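Local atomic coordinates of dimethyl-sulfide monooxygenase (Hyphomicrobium sulfonivorans, PDB entry 6AK1), a protein that catalyses the flavin- and NADH-dependent oxidation of dimethyl sulfide to methanethiol and formaldehyde, the first step in dimethyl sulfide degradation. Residues L139-A142 with A143-G147; K352-V355 with R356-I359; Y426-S430 with L431-L435. All coordinates share one frame; numbering follows the deposited sequence.

Interaction 1. Residues L139-A142 with A143-G147; sequences LNSA and ALNIG
Ala-142 and Ile-146 meet one turn apart on the short helix 140-146, which follows the strand 130-135 of the TIM barrel. Backbone bonds of the i to i+4 kind hold the helix together: Leu-144 N donates to Asn-140 O at 3.2 Å, Asn-145 N to Ser-141 O at 2.9 Å and Ile-146 N to Ala-142 O, also at 2.9 Å. Gly-147 then leaves the helix with a positive phi of 104°, a conformation in which a side chain would press on the carbonyl before it, which suits glycine. The apolar contacts lie along the same turns. Ala-142 CB touches Ile-146 CD1 at 4.0 Å, and both side chains pack on Phe-109; the small methyl of Ala-142, itself buried, also fits against Val-60. On another flank Leu-144 CD1 passes obliquely by the amide oxygen OD1 of Asn-140 at 3.6 Å. The polar side chains Ser-141 and Asn-145 meet through a water. Ser-141 turns OG into the position between its backbone N and carbonyl carbon (chi1 69°), and OG is also hydrogen-bonded to the backbone N of Val-62. The water lies 3.2 Å from Ser-141 OG and accepts from Asn-145 ND2 at 2.8 Å.

Interaction 2. Residues K352-V355 with R356-I359; sequences KWTV and RDVI
Thr-354 stands just before helix 355-362 and Val-355 opens it; their carbonyls receive its first main-chain bonds: Val-358 N donates to Thr-354 O at 3.2 Å and Ile-359 N to Val-355 O at 3.0 Å, the latter nearly straight at 170°. Trp-353 and Thr-354 are extended; Trp-353 bonds through its backbone to Leu-329, and Val-355, at the helix start, to Glu-327. Thr-354 swings OG1 between its own N and carbonyl carbon (chi1 63°), and from there OG1 accepts from Asp-357 N at 3.3 Å. A water joins the same OG1 to Arg-356 NH1, lying 2.8 Å from that nitrogen at the edge of the guanidinium and in its plane; NH1 is also salt-bridged to Asp-326. Apolar contacts flank the polar turn. Trp-353 CB rests against Val-358 CG2 at 4.1 Å, while Val-355 and Ile-359 lie side by side, pointing the same way, with their CG1 atoms in contact. Branched aliphatic residues suit this buried flank, where Ile-359 reaches Leu-309 and Tyr-312 of helix 305-316. A threonine hydroxyl accepting from the amide three residues on is a classic helix N-cap, here starting a helix within the luciferase-like monooxygenase family region.

Interaction 3. Residues Y426-S430 with L431-L435; sequences YKPGS and LRRKL
Lys-434 reaches back from helix 431-435 to the carbonyls of Lys-427 and Gly-429 in the loop that leads into it. Its CB lies 3.7 Å from Ser-430 O, the acceptor of the Lys-434 backbone N. CG, set anti to the carbonyl carbon (chi1 -71°), passes Lys-427 O at 3.2 Å; CD lies 3.5 Å from both Ser-430 O and Gly-429 O, and CE comes obliquely to the Tyr-426 ring at CD1. Bends at chi2 and chi4 bring NZ to two carbonyls: Lys-434 NZ donates to Lys-427 O at 2.7 Å, within the carbonyl plane, and to Gly-429 O at 2.7 Å, slightly tilted from its plane. His-98 ND1 is a third partner, and the His-98 ring stacks on Tyr-426. A second basic chain, Arg-433, extends to NE and gives an NH1 bond of 2.9 Å to Pro-428 O, approaching from above the carbonyl plane. Its CD comes 4.1 Å from Gly-429 CA, where any CB would collide, so glycine fits. Ser-430, the N-cap, accepts from Arg-433 N through OG at 3.2 Å. A methionine in place of Lys-434 would probably leave the carbonyls of Lys-427 and Gly-429 without this shared donor and the loop freer to shift. Three partners round one largely buried ammonium are consistent with a charge held by neutral acceptors, and the lysine probably ties the helix to the loop and to His-98.

From the N terminus, the three contacts follow one another in series; none nests in or crosses another, and each is local, its two segments adjoining in sequence, so none closes a long loop. Interaction 1 comes first, on helix 140-146, which meets the loops of Val-60, Val-62 and Phe-109 near His-154, probably one of the FMN-binding residues. Interaction 2 follows where the loop after helix 335-344 passes into helix 355-362, which packs against helix 305-316; its nearest atoms are about 17 Å from those of interaction 1. Interaction 3 comes last, joining the loop after helix 403-418 to helix 431-435 beside barrel strand 223-227, across the chain's centre from both others.

Interaction 1. Residues L139-A142 with A143-G147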
# COMPACT_ATOMS: atom_id res chain seq x y z
N LEU A 139 -6.61 0.41 -14.62
CA LEU A 139 -6.52 -0.55 -15.71
C LEU A 139 -7.87 -0.67 -16.43
O LEU A 139 -8.93 -0.76 -15.80
CB LEU A 139 -6.03 -1.92 -15.21
CG LEU A 139 -4.56 -1.94 -14.77
CD1 LEU A 139 -4.23 -3.29 -14.17
CD2 LEU A 139 -3.61 -1.62 -15.92
N ASN A 140 -7.81 -0.67 -17.76
CA ASN A 140 -8.97 -0.35 -18.59
C ASN A 140 -10.06 -1.41 -18.50
O ASN A 140 -11.25 -1.08 -18.56
CB ASN A 140 -8.50 -0.16 -20.04
CG ASN A 140 -9.64 0.09 -21.02
OD1 ASN A 140 -9.79 -0.63 -22.02
ND2 ASN A 140 -10.45 1.13 -20.76
N SER A 141 -9.70 -2.69 -18.37
CA SER A 141 -10.72 -3.73 -18.33
C SER A 141 -11.55 -3.67 -17.05
O SER A 141 -12.67 -4.21 -17.03
CB SER A 141 -10.08 -5.11 -18.48
OG SER A 141 -9.32 -5.44 -17.33
N ALA A 142 -11.04 -3.04 -16.00
CA ALA A 142 -11.85 -2.84 -14.80
C ALA A 142 -13.05 -1.96 -15.10
O ALA A 142 -14.19 -2.30 -14.77
CB ALA A 142 -10.99 -2.23 -13.69
N ALA A 143 -12.82 -0.81 -15.75
CA ALA A 143 -13.92 0.06 -16.15
C ALA A 143 -14.92 -0.68 -17.04
O ALA A 143 -16.13 -0.57 -16.85
CB ALA A 143 -13.39 1.31 -16.86
N LEU A 144 -14.41 -1.48 -17.99
CA LEU A 144 -15.29 -2.19 -18.93
C LEU A 144 -16.11 -3.28 -18.24
O LEU A 144 -17.26 -3.54 -18.63
CB LEU A 144 -14.46 -2.77 -20.07
CG LEU A 144 -13.70 -1.77 -20.96
CD1 LEU A 144 -12.91 -2.47 -22.08
CD2 LEU A 144 -14.65 -0.74 -21.55
N ASN A 145 -15.55 -3.95 -17.23
CA ASN A 145 -16.18 -5.11 -16.60
C ASN A 145 -17.04 -4.76 -15.40
O ASN A 145 -17.95 -5.51 -15.05
CB ASN A 145 -15.11 -6.11 -16.15
CG ASN A 145 -14.44 -6.81 -17.31
OD1 ASN A 145 -15.03 -6.96 -18.38
ND2 ASN A 145 -13.20 -7.26 -17.10
N ILE A 146 -16.74 -3.65 -14.74
CA ILE A 146 -17.43 -3.23 -13.53
C ILE A 146 -18.39 -2.08 -13.82
O ILE A 146 -19.51 -2.05 -13.30
CB ILE A 146 -16.39 -2.85 -12.46
CG1 ILE A 146 -15.42 -4.02 -12.23
CG2 ILE A 146 -17.06 -2.35 -11.17
CD1 ILE A 146 -14.11 -3.66 -11.54
N GLY A 147 -17.97 -1.15 -14.67
CA GLY A 147 -18.81 -0.04 -15.05
C GLY A 147 -18.39 1.22 -14.34
O GLY A 147 -18.06 1.20 -13.15
O HOH W 1 -11.12 -6.94 -15.22

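Interaction 2. Residues K352-V355 with R356-I359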
# COMPACT_ATOMS: atom_id res chain seq x y z
N LYS A 352 24.73 0.43 -23.49
CA LYS A 352 24.94 -0.21 -24.77
C LYS A 352 24.25 -1.55 -24.94
O LYS A 352 24.30 -2.14 -25.99
CB LYS A 352 26.44 -0.27 -25.10
CG LYS A 352 27.04 1.11 -25.37
CD LYS A 352 28.50 1.05 -25.84
CE LYS A 352 29.48 1.56 -24.80
NZ LYS A 352 30.74 2.13 -25.34
N TRP A 353 23.59 -2.04 -23.91
CA TRP A 353 22.86 -3.29 -24.04
C TRP A 353 21.62 -3.09 -24.89
O TRP A 353 21.00 -2.02 -24.90
CB TRP A 353 22.44 -3.84 -22.68
CG TRP A 353 23.56 -4.03 -21.71
CD1 TRP A 353 24.91 -3.95 -21.96
CD2 TRP A 353 23.43 -4.36 -20.32
NE1 TRP A 353 25.62 -4.19 -20.81
CE2 TRP A 353 24.73 -4.45 -19.79
CE3 TRP A 353 22.33 -4.59 -19.48
CZ2 TRP A 353 24.97 -4.75 -18.45
CZ3 TRP A 353 22.57 -4.89 -18.15
CH2 TRP A 353 23.87 -4.97 -17.64
N THR A 354 21.25 -4.15 -25.61
CA THR A 354 20.02 -4.11 -26.39
C THR A 354 18.81 -4.02 -25.46
O THR A 354 18.90 -4.28 -24.26
CB THR A 354 19.91 -5.34 -27.28
OG1 THR A 354 19.84 -6.52 -26.47
CG2 THR A 354 21.13 -5.42 -28.20
N VAL A 355 17.68 -3.62 -26.03
CA VAL A 355 16.45 -3.57 -25.25
C VAL A 355 16.12 -4.96 -24.71
O VAL A 355 15.65 -5.11 -23.57
CB VAL A 355 15.30 -2.98 -26.09
CG1 VAL A 355 13.97 -3.15 -25.40
CG2 VAL A 355 15.56 -1.49 -26.35
N ARG A 356 16.43 -6.00 -25.48
CA ARG A 356 16.19 -7.37 -25.03
C ARG A 356 16.98 -7.69 -23.76
O ARG A 356 16.43 -8.28 -22.82
CB ARG A 356 16.54 -8.35 -26.15
CG ARG A 356 16.54 -9.79 -25.69
CD ARG A 356 17.00 -10.72 -26.78
NE ARG A 356 15.99 -10.85 -27.82
CZ ARG A 356 16.11 -10.33 -29.04
NH1 ARG A 356 17.21 -9.66 -29.38
NH2 ARG A 356 15.12 -10.49 -29.92
N ASP A 357 18.26 -7.29 -23.71
CA ASP A 357 19.10 -7.58 -22.54
C ASP A 357 18.61 -6.85 -21.30
O ASP A 357 18.66 -7.39 -20.19
CB ASP A 357 20.56 -7.19 -22.81
CG ASP A 357 21.24 -8.08 -23.84
OD1 ASP A 357 20.84 -9.25 -23.99
OD2 ASP A 357 22.19 -7.60 -24.50
N VAL A 358 18.16 -5.60 -21.47
CA VAL A 358 17.65 -4.84 -20.33
C VAL A 358 16.37 -5.47 -19.78
O VAL A 358 16.23 -5.67 -18.57
CB VAL A 358 17.45 -3.36 -20.73
CG1 VAL A 358 16.86 -2.57 -19.58
CG2 VAL A 358 18.78 -2.76 -21.18
N ILE A 359 15.42 -5.79 -20.67
CA ILE A 359 14.13 -6.34 -20.23
C ILE A 359 14.35 -7.62 -19.43
O ILE A 359 13.65 -7.87 -18.43
CB ILE A 359 13.21 -6.60 -21.44
CG1 ILE A 359 12.84 -5.28 -22.13
CG2 ILE A 359 11.95 -7.36 -21.01
CD1 ILE A 359 12.43 -4.18 -21.16
O HOH W 2 19.65 -9.31 -28.01

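Interaction 3. Residues Y426-S430 with L431-L435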
# COMPACT_ATOMS: atom_id res chain seq x y z
N TYR A 426 8.41 -4.87 19.42
CA TYR A 426 7.35 -4.00 18.94
C TYR A 426 6.95 -2.97 20.00
O TYR A 426 6.88 -3.28 21.19
CB TYR A 426 6.13 -4.81 18.54
CG TYR A 426 6.24 -5.53 17.22
CD1 TYR A 426 6.04 -4.85 16.03
CD2 TYR A 426 6.48 -6.91 17.16
CE1 TYR A 426 6.09 -5.50 14.82
CE2 TYR A 426 6.53 -7.58 15.95
CZ TYR A 426 6.33 -6.85 14.78
OH TYR A 426 6.36 -7.44 13.55
N LYS A 427 6.70 -1.75 19.55
CA LYS A 427 6.08 -0.74 20.40
C LYS A 427 4.61 -1.11 20.60
O LYS A 427 3.93 -1.47 19.64
CB LYS A 427 6.24 0.63 19.73
CG LYS A 427 5.78 1.83 20.53
CD LYS A 427 6.06 3.13 19.76
CE LYS A 427 5.53 4.36 20.50
NZ LYS A 427 5.74 5.62 19.73
N PRO A 428 4.09 -1.08 21.83
CA PRO A 428 2.69 -1.44 22.03
C PRO A 428 1.75 -0.46 21.37
O PRO A 428 2.07 0.71 21.13
CB PRO A 428 2.53 -1.43 23.56
CG PRO A 428 3.61 -0.54 24.05
CD PRO A 428 4.76 -0.76 23.10
N GLY A 429 0.56 -0.96 21.05
CA GLY A 429 -0.55 -0.14 20.59
C GLY A 429 -0.90 -0.40 19.13
O GLY A 429 -0.38 -1.31 18.47
N SER A 430 -1.78 0.45 18.63
CA SER A 430 -2.29 0.34 17.28
C SER A 430 -1.17 0.58 16.26
O SER A 430 -0.08 1.07 16.57
CB SER A 430 -3.42 1.35 17.07
OG SER A 430 -2.92 2.68 17.18
N LEU A 431 -1.47 0.22 15.01
CA LEU A 431 -0.54 0.47 13.92
C LEU A 431 -0.19 1.95 13.82
O LEU A 431 0.98 2.31 13.63
CB LEU A 431 -1.13 -0.04 12.60
CG LEU A 431 -0.24 0.13 11.36
CD1 LEU A 431 1.11 -0.53 11.56
CD2 LEU A 431 -0.94 -0.44 10.13
N ARG A 432 -1.18 2.83 13.99
CA ARG A 432 -0.88 4.26 13.95
C ARG A 432 0.04 4.66 15.09
O ARG A 432 0.93 5.50 14.92
CB ARG A 432 -2.16 5.10 14.00
CG ARG A 432 -1.83 6.59 13.93
CD ARG A 432 -3.04 7.50 13.75
NE ARG A 432 -3.69 7.34 12.46
CZ ARG A 432 -4.88 6.78 12.30
NH1 ARG A 432 -5.41 6.68 11.10
NH2 ARG A 432 -5.54 6.35 13.36
N ARG A 433 -0.15 4.07 16.28
CA ARG A 433 0.75 4.38 17.38
C ARG A 433 2.16 3.91 17.07
O ARG A 433 3.13 4.63 17.32
CB ARG A 433 0.24 3.75 18.68
CG ARG A 433 1.02 4.20 19.90
CD ARG A 433 0.35 3.79 21.20
NE ARG A 433 0.93 4.50 22.33
CZ ARG A 433 2.07 4.16 22.93
NH1 ARG A 433 2.76 3.10 22.53
NH2 ARG A 433 2.52 4.89 23.95
N LYS A 434 2.29 2.71 16.49
CA LYS A 434 3.61 2.20 16.13
C LYS A 434 4.29 3.05 15.05
O LYS A 434 5.49 3.30 15.14
CB LYS A 434 3.48 0.75 15.66
CG LYS A 434 3.16 -0.26 16.76
CD LYS A 434 2.33 -1.42 16.19
CE LYS A 434 2.53 -2.72 16.98
NZ LYS A 434 1.94 -2.72 18.35
N LEU A 435 3.54 3.49 14.03
CA LEU A 435 4.17 4.14 12.88
C LEU A 435 4.23 5.66 13.02
O LEU A 435 5.28 6.27 12.77
CB LEU A 435 3.43 3.79 11.58
CG LEU A 435 3.63 2.38 11.05
CD1 LEU A 435 2.89 2.20 9.73
CD2 LEU A 435 5.10 2.08 10.87